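Local coordinates for protein endo-b-1,4-glucanase (Nasutitermes takasagoensis, PDB 1KS8) that probably hydrolyses internal beta-1,4-glucosidic linkages in cellulose and related beta-glucans, as a family 9 endoglucanase with an (alpha/alpha)6 barrel catalytic domain, at residues A37-D43 and R137-K141; A73-I77 and A161-V165; D123-R129 and H359-C365; A311-L315 and Y327-A331. One frame throughout, in Å; residues are numbered along the deposited sequence.

Contact 1: A37-D43 and R137-K141; sequences ALNDQGD and RPAYK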
loop_
_atom_site.group_PDB
_atom_site.type_symbol
_atom_site.label_atom_id
_atom_site.label_comp_id
_atom_site.label_asym_id
_atom_site.label_seq_id
_atom_site.Cartn_x
_atom_site.Cartn_y
_atom_site.Cartn_z
ATOM N N ALA A 37 -17.957 -1.093 -11.071
ATOM C CA ALA A 37 -17.580 0.316 -11.119
ATOM C C ALA A 37 -17.143 0.700 -12.525
ATOM O O ALA A 37 -16.166 1.431 -12.708
ATOM C CB ALA A 37 -16.455 0.584 -10.120
ATOM N N LEU A 38 -17.893 0.224 -13.514
ATOM C CA LEU A 38 -17.579 0.483 -14.916
ATOM C C LEU A 38 -17.965 1.877 -15.401
ATOM O O LEU A 38 -17.671 2.239 -16.541
ATOM C CB LEU A 38 -18.250 -0.575 -15.798
ATOM C CG LEU A 38 -17.863 -2.023 -15.478
ATOM C CD1 LEU A 38 -18.615 -2.971 -16.404
ATOM C CD2 LEU A 38 -16.361 -2.203 -15.633
ATOM N N ASN A 39 -18.616 2.654 -14.541
ATOM C CA ASN A 39 -19.030 4.007 -14.901
ATOM C C ASN A 39 -18.201 5.076 -14.193
ATOM O O ASN A 39 -18.515 6.263 -14.268
ATOM C CB ASN A 39 -20.510 4.210 -14.567
ATOM C CG ASN A 39 -21.429 3.447 -15.501
ATOM O OD1 ASN A 39 -22.366 2.779 -15.059
ATOM N ND2 ASN A 39 -21.174 3.551 -16.801
ATOM N N ASP A 40 -17.146 4.661 -13.495
ATOM C CA ASP A 40 -16.296 5.619 -12.793
ATOM C C ASP A 40 -15.737 6.610 -13.808
ATOM O O ASP A 40 -15.100 6.217 -14.789
ATOM C CB ASP A 40 -15.163 4.891 -12.064
ATOM C CG ASP A 40 -15.633 4.214 -10.782
ATOM O OD1 ASP A 40 -16.859 4.158 -10.550
ATOM O OD2 ASP A 40 -14.776 3.741 -10.007
ATOM N N GLN A 41 -15.969 7.896 -13.569
ATOM C CA GLN A 41 -15.518 8.910 -14.514
ATOM C C GLN A 41 -15.293 10.280 -13.894
ATOM O O GLN A 41 -15.832 10.593 -12.829
ATOM C CB GLN A 41 -16.544 9.023 -15.639
ATOM C CG GLN A 41 -17.904 9.523 -15.172
ATOM C CD GLN A 41 -19.000 9.235 -16.174
ATOM O OE1 GLN A 41 -19.505 8.113 -16.255
ATOM N NE2 GLN A 41 -19.365 10.242 -16.957
ATOM N N GLY A 42 -14.498 11.095 -14.584
ATOM C CA GLY A 42 -14.189 12.435 -14.120
ATOM C C GLY A 42 -15.296 13.435 -14.393
ATOM O O GLY A 42 -16.352 13.084 -14.921
ATOM N N ASP A 43 -15.045 14.692 -14.042
ATOM C CA ASP A 43 -16.037 15.746 -14.215
ATOM C C ASP A 43 -16.426 16.028 -15.666
ATOM O O ASP A 43 -17.513 16.545 -15.921
ATOM C CB ASP A 43 -15.550 17.019 -13.517
ATOM C CG ASP A 43 -15.430 16.842 -12.008
ATOM O OD1 ASP A 43 -14.915 17.757 -11.333
ATOM O OD2 ASP A 43 -15.855 15.785 -11.493
ATOM N N ARG A 137 -21.284 7.847 -7.815
ATOM C CA ARG A 137 -19.890 7.763 -7.403
ATOM C C ARG A 137 -19.153 9.003 -7.890
ATOM O O ARG A 137 -18.566 9.019 -8.975
ATOM C CB ARG A 137 -19.247 6.485 -7.953
ATOM C CG ARG A 137 -19.651 5.245 -7.160
ATOM C CD ARG A 137 -19.254 3.946 -7.840
ATOM N NE ARG A 137 -17.810 3.762 -7.975
ATOM C CZ ARG A 137 -16.982 3.460 -6.977
ATOM N NH1 ARG A 137 -17.437 3.307 -5.740
ATOM N NH2 ARG A 137 -15.690 3.280 -7.225
ATOM N N PRO A 138 -19.190 10.076 -7.086
ATOM C CA PRO A 138 -18.519 11.323 -7.449
ATOM C C PRO A 138 -17.015 11.130 -7.543
ATOM O O PRO A 138 -16.446 10.267 -6.870
ATOM C CB PRO A 138 -18.892 12.270 -6.306
ATOM C CG PRO A 138 -20.171 11.703 -5.771
ATOM C CD PRO A 138 -19.926 10.222 -5.818
ATOM N N ALA A 139 -16.380 11.934 -8.387
ATOM C CA ALA A 139 -14.936 11.892 -8.549
ATOM C C ALA A 139 -14.426 13.245 -8.076
ATOM O O ALA A 139 -14.974 14.288 -8.444
ATOM C CB ALA A 139 -14.568 11.661 -10.009
ATOM N N TYR A 140 -13.387 13.227 -7.247
ATOM C CA TYR A 140 -12.818 14.453 -6.703
ATOM C C TYR A 140 -11.383 14.618 -7.183
ATOM O O TYR A 140 -10.638 13.640 -7.286
ATOM C CB TYR A 140 -12.850 14.406 -5.174
ATOM C CG TYR A 140 -14.219 14.148 -4.581
ATOM C CD1 TYR A 140 -15.303 14.971 -4.884
ATOM C CD2 TYR A 140 -14.425 13.093 -3.692
ATOM C CE1 TYR A 140 -16.559 14.752 -4.313
ATOM C CE2 TYR A 140 -15.674 12.865 -3.117
ATOM C CZ TYR A 140 -16.733 13.696 -3.430
ATOM O OH TYR A 140 -17.964 13.470 -2.850
ATOM N N LYS A 141 -10.991 15.856 -7.458
ATOM C CA LYS A 141 -9.654 16.120 -7.960
ATOM C C LYS A 141 -8.935 17.262 -7.258
ATOM O O LYS A 141 -9.538 18.053 -6.527
ATOM C CB LYS A 141 -9.735 16.466 -9.447
ATOM C CG LYS A 141 -10.447 17.791 -9.718
ATOM C CD LYS A 141 -10.521 18.104 -11.207
ATOM C CE LYS A 141 -11.021 19.519 -11.456
ATOM N NZ LYS A 141 -12.364 19.751 -10.866
HETATM O O HOH W 1 -18.022 8.253 -11.483
HETATM O O HOH W 2 -18.181 11.202 -11.376
HETATM O O HOH W 3 -17.904 13.665 -10.272
HETATM O O HOH W 4 -14.949 16.968 -8.792
#

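Contact 2: A73-I77 and A161-V165; sequences AWGLI and AASIV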
loop_
_atom_site.group_PDB
_atom_site.type_symbol
_atom_site.label_atom_id
_atom_site.label_comp_id
_atom_site.label_asym_id
_atom_site.label_seq_id
_atom_site.Cartn_x
_atom_site.Cartn_y
_atom_site.Cartn_z
ATOM N N ALA A 73 6.077 -1.635 -5.797
ATOM C CA ALA A 73 7.102 -1.483 -6.828
ATOM C C ALA A 73 8.493 -1.512 -6.195
ATOM O O ALA A 73 9.424 -2.102 -6.737
ATOM C CB ALA A 73 6.894 -0.170 -7.586
ATOM N N TRP A 74 8.623 -0.870 -5.040
ATOM C CA TRP A 74 9.888 -0.810 -4.313
ATOM C C TRP A 74 10.403 -2.222 -4.022
ATOM O O TRP A 74 11.578 -2.526 -4.243
ATOM C CB TRP A 74 9.664 -0.028 -3.017
ATOM C CG TRP A 74 10.881 0.328 -2.217
ATOM C CD1 TRP A 74 12.190 0.233 -2.600
ATOM C CD2 TRP A 74 10.886 0.897 -0.905
ATOM N NE1 TRP A 74 13.009 0.714 -1.603
ATOM C CE2 TRP A 74 12.233 1.127 -0.551
ATOM C CE3 TRP A 74 9.877 1.237 0.007
ATOM C CZ2 TRP A 74 12.599 1.684 0.680
ATOM C CZ3 TRP A 74 10.241 1.790 1.231
ATOM C CH2 TRP A 74 11.591 2.008 1.554
ATOM N N GLY A 75 9.521 -3.091 -3.537
ATOM C CA GLY A 75 9.918 -4.454 -3.240
ATOM C C GLY A 75 10.247 -5.235 -4.499
ATOM O O GLY A 75 11.126 -6.095 -4.495
ATOM N N LEU A 76 9.530 -4.938 -5.580
ATOM C CA LEU A 76 9.746 -5.600 -6.862
ATOM C C LEU A 76 11.117 -5.249 -7.426
ATOM O O LEU A 76 11.739 -6.054 -8.122
ATOM C CB LEU A 76 8.673 -5.178 -7.867
ATOM C CG LEU A 76 7.604 -6.204 -8.240
ATOM C CD1 LEU A 76 6.624 -5.566 -9.215
ATOM C CD2 LEU A 76 8.249 -7.432 -8.865
ATOM N N ILE A 77 11.578 -4.039 -7.131
ATOM C CA ILE A 77 12.876 -3.580 -7.611
ATOM C C ILE A 77 14.034 -4.160 -6.798
ATOM O O ILE A 77 14.970 -4.730 -7.360
ATOM C CB ILE A 77 12.968 -2.036 -7.562
ATOM C CG1 ILE A 77 11.933 -1.421 -8.510
ATOM C CG2 ILE A 77 14.380 -1.584 -7.932
ATOM C CD1 ILE A 77 11.715 0.069 -8.300
ATOM N N ALA A 161 8.725 4.786 -9.527
ATOM C CA ALA A 161 9.152 3.458 -9.104
ATOM C C ALA A 161 8.711 2.438 -10.151
ATOM O O ALA A 161 9.476 1.548 -10.529
ATOM C CB ALA A 161 8.552 3.119 -7.744
ATOM N N ALA A 162 7.477 2.575 -10.626
ATOM C CA ALA A 162 6.963 1.659 -11.635
ATOM C C ALA A 162 7.761 1.757 -12.935
ATOM O O ALA A 162 7.959 0.753 -13.618
ATOM C CB ALA A 162 5.487 1.943 -11.903
ATOM N N SER A 163 8.227 2.954 -13.282
ATOM C CA SER A 163 8.992 3.109 -14.519
ATOM C C SER A 163 10.265 2.267 -14.459
ATOM O O SER A 163 10.739 1.772 -15.480
ATOM C CB SER A 163 9.336 4.585 -14.775
ATOM O OG SER A 163 10.374 5.051 -13.930
ATOM N N ILE A 164 10.810 2.099 -13.258
ATOM C CA ILE A 164 12.011 1.290 -13.074
ATOM C C ILE A 164 11.640 -0.183 -13.249
ATOM O O ILE A 164 12.338 -0.942 -13.920
ATOM C CB ILE A 164 12.621 1.508 -11.670
ATOM C CG1 ILE A 164 13.087 2.960 -11.532
ATOM C CG2 ILE A 164 13.785 0.549 -11.442
ATOM C CD1 ILE A 164 13.511 3.341 -10.126
ATOM N N VAL A 165 10.524 -0.581 -12.650
ATOM C CA VAL A 165 10.056 -1.956 -12.745
ATOM C C VAL A 165 9.902 -2.410 -14.198
ATOM O O VAL A 165 10.282 -3.528 -14.552
ATOM C CB VAL A 165 8.688 -2.122 -12.029
ATOM C CG1 VAL A 165 8.074 -3.477 -12.358
ATOM C CG2 VAL A 165 8.871 -1.980 -10.528
#

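Contact 3: D123-R129 and H359-C365; sequences DHAFWGR and HHRSSSC. With SO4 (sulfate ion), chain B.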
loop_
_atom_site.group_PDB
_atom_site.type_symbol
_atom_site.label_atom_id
_atom_site.label_comp_id
_atom_site.label_asym_id
_atom_site.label_seq_id
_atom_site.Cartn_x
_atom_site.Cartn_y
_atom_site.Cartn_z
ATOM N N ASP A 123 -20.835 5.338 -0.286
ATOM C CA ASP A 123 -20.229 4.031 -0.493
ATOM C C ASP A 123 -20.399 3.127 0.726
ATOM O O ASP A 123 -20.858 1.990 0.615
ATOM C CB ASP A 123 -18.737 4.182 -0.795
ATOM C CG ASP A 123 -18.102 2.881 -1.229
ATOM O OD1 ASP A 123 -18.197 2.551 -2.425
ATOM O OD2 ASP A 123 -17.521 2.183 -0.376
ATOM N N HIS A 124 -20.039 3.640 1.896
ATOM C CA HIS A 124 -20.111 2.853 3.118
ATOM C C HIS A 124 -21.514 2.505 3.606
ATOM O O HIS A 124 -21.681 1.583 4.405
ATOM C CB HIS A 124 -19.303 3.554 4.210
ATOM C CG HIS A 124 -17.850 3.690 3.873
ATOM N ND1 HIS A 124 -16.961 4.393 4.658
ATOM C CD2 HIS A 124 -17.133 3.211 2.828
ATOM C CE1 HIS A 124 -15.757 4.339 4.112
ATOM N NE2 HIS A 124 -15.835 3.629 3.001
ATOM N N ALA A 125 -22.519 3.225 3.119
ATOM C CA ALA A 125 -23.901 2.961 3.512
ATOM C C ALA A 125 -24.424 1.705 2.817
ATOM O O ALA A 125 -25.489 1.189 3.156
ATOM C CB ALA A 125 -24.778 4.154 3.158
ATOM N N PHE A 126 -23.660 1.224 1.843
ATOM C CA PHE A 126 -24.006 0.039 1.071
ATOM C C PHE A 126 -23.150 -1.149 1.487
ATOM O O PHE A 126 -21.954 -0.997 1.724
ATOM C CB PHE A 126 -23.767 0.330 -0.418
ATOM C CG PHE A 126 -23.819 -0.886 -1.308
ATOM C CD1 PHE A 126 -25.037 -1.439 -1.686
ATOM C CD2 PHE A 126 -22.646 -1.460 -1.792
ATOM C CE1 PHE A 126 -25.087 -2.544 -2.535
ATOM C CE2 PHE A 126 -22.685 -2.565 -2.641
ATOM C CZ PHE A 126 -23.907 -3.106 -3.014
ATOM N N TRP A 127 -23.771 -2.319 1.605
ATOM C CA TRP A 127 -23.039 -3.546 1.904
ATOM C C TRP A 127 -23.521 -4.572 0.889
ATOM O O TRP A 127 -24.687 -4.962 0.894
ATOM C CB TRP A 127 -23.293 -4.067 3.325
ATOM C CG TRP A 127 -22.354 -5.198 3.665
ATOM C CD1 TRP A 127 -22.451 -6.499 3.255
ATOM C CD2 TRP A 127 -21.108 -5.093 4.365
ATOM N NE1 TRP A 127 -21.338 -7.209 3.649
ATOM C CE2 TRP A 127 -20.497 -6.369 4.330
ATOM C CE3 TRP A 127 -20.445 -4.041 5.012
ATOM C CZ2 TRP A 127 -19.250 -6.619 4.917
ATOM C CZ3 TRP A 127 -19.206 -4.289 5.595
ATOM C CH2 TRP A 127 -18.622 -5.570 5.542
ATOM N N GLY A 128 -22.621 -4.993 0.007
ATOM C CA GLY A 128 -22.984 -5.958 -1.013
ATOM C C GLY A 128 -21.873 -6.101 -2.031
ATOM O O GLY A 128 -20.745 -5.681 -1.783
ATOM N N ARG A 129 -22.188 -6.698 -3.175
ATOM C CA ARG A 129 -21.196 -6.897 -4.230
ATOM C C ARG A 129 -20.961 -5.583 -4.971
ATOM O O ARG A 129 -21.895 -4.825 -5.213
ATOM C CB ARG A 129 -21.680 -7.976 -5.202
ATOM C CG ARG A 129 -21.803 -9.363 -4.575
ATOM C CD ARG A 129 -22.419 -10.364 -5.544
ATOM N NE ARG A 129 -23.826 -10.059 -5.776
ATOM C CZ ARG A 129 -24.846 -10.741 -5.263
ATOM N NH1 ARG A 129 -24.638 -11.796 -4.484
ATOM N NH2 ARG A 129 -26.083 -10.343 -5.509
ATOM N N HIS A 359 -13.617 -7.677 7.702
ATOM C CA HIS A 359 -14.559 -6.579 7.474
ATOM C C HIS A 359 -14.395 -6.235 5.998
ATOM O O HIS A 359 -13.742 -5.254 5.636
ATOM C CB HIS A 359 -14.156 -5.396 8.352
ATOM C CG HIS A 359 -15.146 -4.277 8.354
ATOM N ND1 HIS A 359 -16.315 -4.320 9.081
ATOM C CD2 HIS A 359 -15.141 -3.084 7.715
ATOM C CE1 HIS A 359 -16.989 -3.200 8.890
ATOM N NE2 HIS A 359 -16.299 -2.434 8.066
ATOM N N HIS A 360 -15.032 -7.030 5.150
ATOM C CA HIS A 360 -14.852 -6.898 3.714
ATOM C C HIS A 360 -16.117 -7.319 2.973
ATOM O O HIS A 360 -16.562 -8.464 3.069
ATOM C CB HIS A 360 -13.661 -7.793 3.369
ATOM C CG HIS A 360 -13.161 -7.661 1.970
ATOM N ND1 HIS A 360 -13.599 -8.472 0.946
ATOM C CD2 HIS A 360 -12.204 -6.865 1.440
ATOM C CE1 HIS A 360 -12.928 -8.185 -0.155
ATOM N NE2 HIS A 360 -12.075 -7.213 0.117
ATOM N N ARG A 361 -16.682 -6.382 2.222
ATOM C CA ARG A 361 -17.919 -6.622 1.496
ATOM C C ARG A 361 -17.922 -7.694 0.416
ATOM O O ARG A 361 -18.691 -8.652 0.498
ATOM C CB ARG A 361 -18.416 -5.308 0.898
ATOM C CG ARG A 361 -18.861 -4.305 1.947
ATOM C CD ARG A 361 -19.085 -2.933 1.338
ATOM N NE ARG A 361 -19.574 -1.962 2.317
ATOM C CZ ARG A 361 -18.836 -1.420 3.282
ATOM N NH1 ARG A 361 -17.558 -1.746 3.417
ATOM N NH2 ARG A 361 -19.382 -0.534 4.108
ATOM N N SER A 362 -17.070 -7.555 -0.593
ATOM C CA SER A 362 -17.099 -8.521 -1.683
ATOM C C SER A 362 -16.888 -9.972 -1.274
ATOM O O SER A 362 -17.560 -10.860 -1.797
ATOM C CB SER A 362 -16.116 -8.126 -2.796
ATOM O OG SER A 362 -14.770 -8.230 -2.388
ATOM N N SER A 363 -15.983 -10.227 -0.338
ATOM C CA SER A 363 -15.753 -11.606 0.084
ATOM C C SER A 363 -16.884 -12.160 0.952
ATOM O O SER A 363 -17.059 -13.370 1.050
ATOM C CB SER A 363 -14.417 -11.734 0.831
ATOM O OG SER A 363 -14.407 -10.985 2.032
ATOM N N SER A 364 -17.656 -11.281 1.581
ATOM C CA SER A 364 -18.752 -11.733 2.437
ATOM C C SER A 364 -19.958 -12.211 1.637
ATOM O O SER A 364 -20.789 -12.974 2.131
ATOM C CB SER A 364 -19.208 -10.598 3.357
ATOM O OG SER A 364 -20.007 -9.656 2.649
ATOM N N CYS A 365 -20.043 -11.769 0.393
ATOM C CA CYS A 365 -21.182 -12.089 -0.450
ATOM C C CYS A 365 -21.253 -13.445 -1.119
ATOM O O CYS A 365 -20.255 -13.972 -1.598
ATOM C CB CYS A 365 -21.303 -11.043 -1.546
ATOM S SG CYS A 365 -21.663 -9.360 -0.978
HETATM S S SO4 B . -16.140 0.585 6.017
HETATM O O1 SO4 B . -16.128 0.096 7.555
HETATM O O2 SO4 B . -17.527 0.885 5.733
HETATM O O3 SO4 B . -15.348 1.621 5.874
HETATM O O4 SO4 B . -15.750 -0.594 5.287
#

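Contact 4: A311-L315 and Y327-A331; sequences AFIML and YRQFA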
loop_
_atom_site.group_PDB
_atom_site.type_symbol
_atom_site.label_atom_id
_atom_site.label_comp_id
_atom_site.label_asym_id
_atom_site.label_seq_id
_atom_site.Cartn_x
_atom_site.Cartn_y
_atom_site.Cartn_z
ATOM N N ALA A 311 9.117 -4.192 9.579
ATOM C CA ALA A 311 9.920 -5.319 9.119
ATOM C C ALA A 311 10.545 -4.998 7.764
ATOM O O ALA A 311 11.710 -5.315 7.521
ATOM C CB ALA A 311 9.063 -6.583 9.018
ATOM N N PHE A 312 9.781 -4.363 6.879
ATOM C CA PHE A 312 10.328 -4.032 5.571
ATOM C C PHE A 312 11.442 -2.998 5.677
ATOM O O PHE A 312 12.442 -3.090 4.968
ATOM C CB PHE A 312 9.249 -3.519 4.621
ATOM C CG PHE A 312 9.739 -3.360 3.214
ATOM C CD1 PHE A 312 10.207 -4.462 2.506
ATOM C CD2 PHE A 312 9.796 -2.106 2.617
ATOM C CE1 PHE A 312 10.729 -4.321 1.223
ATOM C CE2 PHE A 312 10.318 -1.955 1.331
ATOM C CZ PHE A 312 10.785 -3.064 0.637
ATOM N N ILE A 313 11.274 -2.010 6.552
ATOM C CA ILE A 313 12.314 -1.004 6.733
ATOM C C ILE A 313 13.579 -1.701 7.226
ATOM O O ILE A 313 14.686 -1.364 6.807
ATOM C CB ILE A 313 11.880 0.085 7.747
ATOM C CG1 ILE A 313 10.819 0.989 7.109
ATOM C CG2 ILE A 313 13.086 0.918 8.187
ATOM C CD1 ILE A 313 11.299 1.753 5.876
ATOM N N MET A 314 13.413 -2.687 8.101
ATOM C CA MET A 314 14.554 -3.428 8.629
ATOM C C MET A 314 15.253 -4.213 7.526
ATOM O O MET A 314 16.483 -4.275 7.480
ATOM C CB MET A 314 14.106 -4.383 9.733
ATOM C CG MET A 314 13.695 -3.681 11.010
ATOM S SD MET A 314 13.244 -4.850 12.297
ATOM C CE MET A 314 12.344 -3.777 13.410
ATOM N N LEU A 315 14.468 -4.818 6.639
ATOM C CA LEU A 315 15.031 -5.587 5.538
ATOM C C LEU A 315 15.778 -4.665 4.573
ATOM O O LEU A 315 16.822 -5.036 4.028
ATOM C CB LEU A 315 13.918 -6.357 4.820
ATOM C CG LEU A 315 13.381 -7.522 5.662
ATOM C CD1 LEU A 315 12.015 -7.966 5.155
ATOM C CD2 LEU A 315 14.376 -8.670 5.622
ATOM N N TYR A 327 18.928 -7.640 11.884
ATOM C CA TYR A 327 17.794 -6.907 11.330
ATOM C C TYR A 327 16.879 -7.837 10.536
ATOM O O TYR A 327 15.654 -7.770 10.654
ATOM C CB TYR A 327 18.289 -5.769 10.432
ATOM C CG TYR A 327 18.766 -4.537 11.177
ATOM C CD1 TYR A 327 18.975 -4.556 12.560
ATOM C CD2 TYR A 327 19.015 -3.350 10.491
ATOM C CE1 TYR A 327 19.420 -3.418 13.237
ATOM C CE2 TYR A 327 19.459 -2.212 11.156
ATOM C CZ TYR A 327 19.659 -2.251 12.524
ATOM O OH TYR A 327 20.098 -1.118 13.171
ATOM N N ARG A 328 17.476 -8.704 9.726
ATOM C CA ARG A 328 16.704 -9.650 8.929
ATOM C C ARG A 328 15.977 -10.639 9.831
ATOM O O ARG A 328 14.820 -10.985 9.586
ATOM C CB ARG A 328 17.628 -10.395 7.964
ATOM C CG ARG A 328 18.084 -9.535 6.801
ATOM C CD ARG A 328 19.241 -10.158 6.038
ATOM N NE ARG A 328 19.561 -9.369 4.853
ATOM C CZ ARG A 328 20.687 -9.475 4.152
ATOM N NH1 ARG A 328 21.625 -10.341 4.512
ATOM N NH2 ARG A 328 20.868 -8.711 3.081
ATOM N N GLN A 329 16.657 -11.092 10.879
ATOM C CA GLN A 329 16.059 -12.034 11.817
ATOM C C GLN A 329 14.868 -11.393 12.523
ATOM O O GLN A 329 13.803 -12.005 12.632
ATOM C CB GLN A 329 17.092 -12.473 12.857
ATOM C CG GLN A 329 16.551 -13.435 13.912
ATOM C CD GLN A 329 16.334 -14.842 13.381
ATOM O OE1 GLN A 329 15.816 -15.708 14.088
ATOM N NE2 GLN A 329 16.737 -15.081 12.139
ATOM N N PHE A 330 15.037 -10.161 12.995
ATOM C CA PHE A 330 13.941 -9.502 13.691
ATOM C C PHE A 330 12.766 -9.278 12.751
ATOM O O PHE A 330 11.613 -9.482 13.130
ATOM C CB PHE A 330 14.372 -8.161 14.286
ATOM C CG PHE A 330 13.399 -7.629 15.300
ATOM C CD1 PHE A 330 13.555 -7.919 16.652
ATOM C CD2 PHE A 330 12.279 -6.914 14.894
ATOM C CE1 PHE A 330 12.603 -7.506 17.584
ATOM C CE2 PHE A 330 11.323 -6.498 15.816
ATOM C CZ PHE A 330 11.485 -6.796 17.165
ATOM N N ALA A 331 13.054 -8.847 11.529
ATOM C CA ALA A 331 11.999 -8.624 10.548
ATOM C C ALA A 331 11.213 -9.918 10.366
ATOM O O ALA A 331 9.985 -9.905 10.301
ATOM C CB ALA A 331 12.599 -8.188 9.225
HETATM O O HOH W 5 17.559 -7.680 3.539
#

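Contact 1: A37-D43 and R137-K141
Arg137 and Asp40 form a bidentate salt bridge, a clear instance of two charged planes fitted side by side. The guanidinium uses its side-on pair of nitrogens: NE of Arg137 donates to OD1 of Asp40 at 2.8 Å and NH2 of Arg137 to OD2 of Asp40 at 3.0 Å, both bonds almost straight. Carboxylate and guanidinium are nearly coplanar, 20° apart, and both oxygens are met on their syn sides. A bend at chi3 (64°) turns the end of the arginine chain so that this edge, rather than the end of the group, faces the acid. The grip fixes the rotation of both groups, and Lys60 makes a second salt bridge to OD2 of Asp40. Losing the guanidinium to an alanine here is likely to cost the buried Asp40 carboxylate its two-point grip and leave it less firmly fixed in rotation, with Lys60 still beside OD2. Farther along, the methyl of Ala139 presses on the backbone, its CB 3.3 Å from O of Gln41. Waters fill in where the chains stand apart: one accepts from N of Gln41 and can donate to O of Arg137, and another links OD1 of Asp43 to O of Ala139. At the far end a weak salt bridge joins NZ of Lys141 to OD1 of Asp43 at 3.3 Å, the lysine chain extended through its middle and bent at chi4 (-58°). This contact lays the loop between helix 5-18 and strand 60-61 along strand 139-142, an outermost strand of the small antiparallel sheet, whose neighbouring strand 113-117 supplies Tyr114 and Val117, which touch Ala139 and Asp40 respectively.

Contact 2: A73-I77 and A161-V165
Ile77 and Val165 meet flank to flank, CG1 of Ile77 lying 3.7 Å from CG2 of Val165. The delta carbon of the same isoleucine runs on to the other helix, where CD1 of Ile77 sits 3.5 Å from O of Ala161 and 3.8 Å from CB of Ile164. With CG1 of Ile77 anti to the carbonyl carbon (chi1 -63°) and the chain then extended, this branch is carried across the interface, and the two isoleucines cross at about a right angle. Val165 divides its methyls: CG2 faces Ile77 and Ala73, while CG1 approaches CD1 of Leu76 at 4.0 Å. Where the side chains are smallest the helices meet methyl to methyl, CB of Ala73 being 3.7 Å from CB of Ala161. Such apolar packing between helices is the building principle of the (alpha/alpha)6 barrel, and here helices 62-78 and 149-165 run in broadly the same direction, their local axes 9.0 Å apart and inclined at 34°. Outside this shell, helix 212-226 places Arg224 against Ile77 and Ile164, and Trp221 against Ala161. Helix 89-106 brings Val96 up to Leu76 and Ala162, and Leu177 of helix 171-190 backs Ala162 and Ser163.

Contact 3: D123-R129 and H359-C365
Gly128 and Arg129 of the loop after helix 120-124 run beside the short, weakly bonded helix at about 361-364, with CA of Arg129 5.1 Å from CA of Ser362. Arg361 carries the contact, its chain extended from CG to NE across one face of the indole of Trp127. CG of Arg361 makes a CH-pi contact over the centre of the six-membered ring of Trp127, 3.3 Å from its centroid, and the guanidinium follows with one face toward CE3, the two planes 34° apart. Edge-on, the same group is tied down by backbone carbonyls: NE of Arg361 donates to O of Phe126 at 2.6 Å, in the carbonyl plane, and NH2 of Arg361 to O of His124 at 3.1 Å along a more bent path. At the ring edge NE1 of Trp127 donates to OG of Ser364 at 3.0 Å, while the edge of the six-membered ring points at the face of His359 in a T-shaped pair, planes at 69°. Cys365, disulfide-bonded to Cys372, closes the far end, with CB of Cys365 3.5 Å from CG of Arg129. NH1 and NH2 of Arg361 bind a sulfate, probably from the crystallisation liquor, together with NE2 of His359, which stands 2.6 Å from O1 of the sulfate; the ion also lies over one face of His124. This basic pocket adjoins the predicted catalytic residue Glu412, near His359, consistent with its lying in the substrate cleft of a family 9 glycosidase.

Contact 4: A311-L315 and Y327-A331
Ala331 packs into the tight part of this helix pair, its methyl set between Ala311 and Leu315. CB of Ala331 lies 3.5 Å from O of Ala311 and 3.7 Å from CG of Leu315, and with small alanine side chains on both helices at this point the backbones come close, CA of Ala311 being 4.2 Å from CA of Ala331. Toward the other end of the contact larger side chains hold the helices farther apart. Met314, its chain extended beyond CG (chi2 -178°), runs across to Phe330, where SD of Met314 lies 3.5 Å from CD2 of Phe330 in a Met-aromatic contact. The sulfur meets the ring obliquely, 66° off the normal, and CE of Met314 rests against CD2 and CE2 of the same ring. Were a smaller alanine to stand in Met314's place, a gap would probably open beside Phe330 and leave its ring less firmly held on that side. The looser side is at Leu315 and the partly exposed Arg328, where a water takes part. There Leu315 reaches Arg328 through a modest contact, CD2 of Leu315 4.0 Å from CG of Arg328, and the water bridges the helices, donating to O of Leu315 and accepting from NE of Arg328 at 2.9 Å in the guanidinium plane. The arginine also makes a salt bridge to Glu319. The segments run antiparallel at 161°, their axes 8.4 Å apart, as successive helices 303-319 and 324-341 of the (alpha/alpha)6 fold. Helix 271-286 flanks the pair through Val281 against Met314 and Ile285 against Phe330, and helix 415-430 sets Ala424 and Ala427 against Leu315.

How the contacts relate
The four contacts illustrate how one helical barrel combines core packing with elaborated loops. Contacts 2 and 4 join barrel helices; their centres are 20 Å apart, and they touch where Trp74 meets Phe312 edge-to-face. Contacts 1 and 3, centres 19 Å apart, lie in the loop and small-sheet region, linked by a long, weak ion pair between Arg137 and Asp123. Contacts 3 and 4 sit on opposite sides of the chain's centre, about 35 Å between centres. Along the chain contacts 1, 2 and 3 interlace, whereas contact 4, formed by successive helices, is nested inside the loop closed by contact 3. Of the four, contact 3 brings distant segments together near the predicted active site; the others join loop, sheet and helices elsewhere.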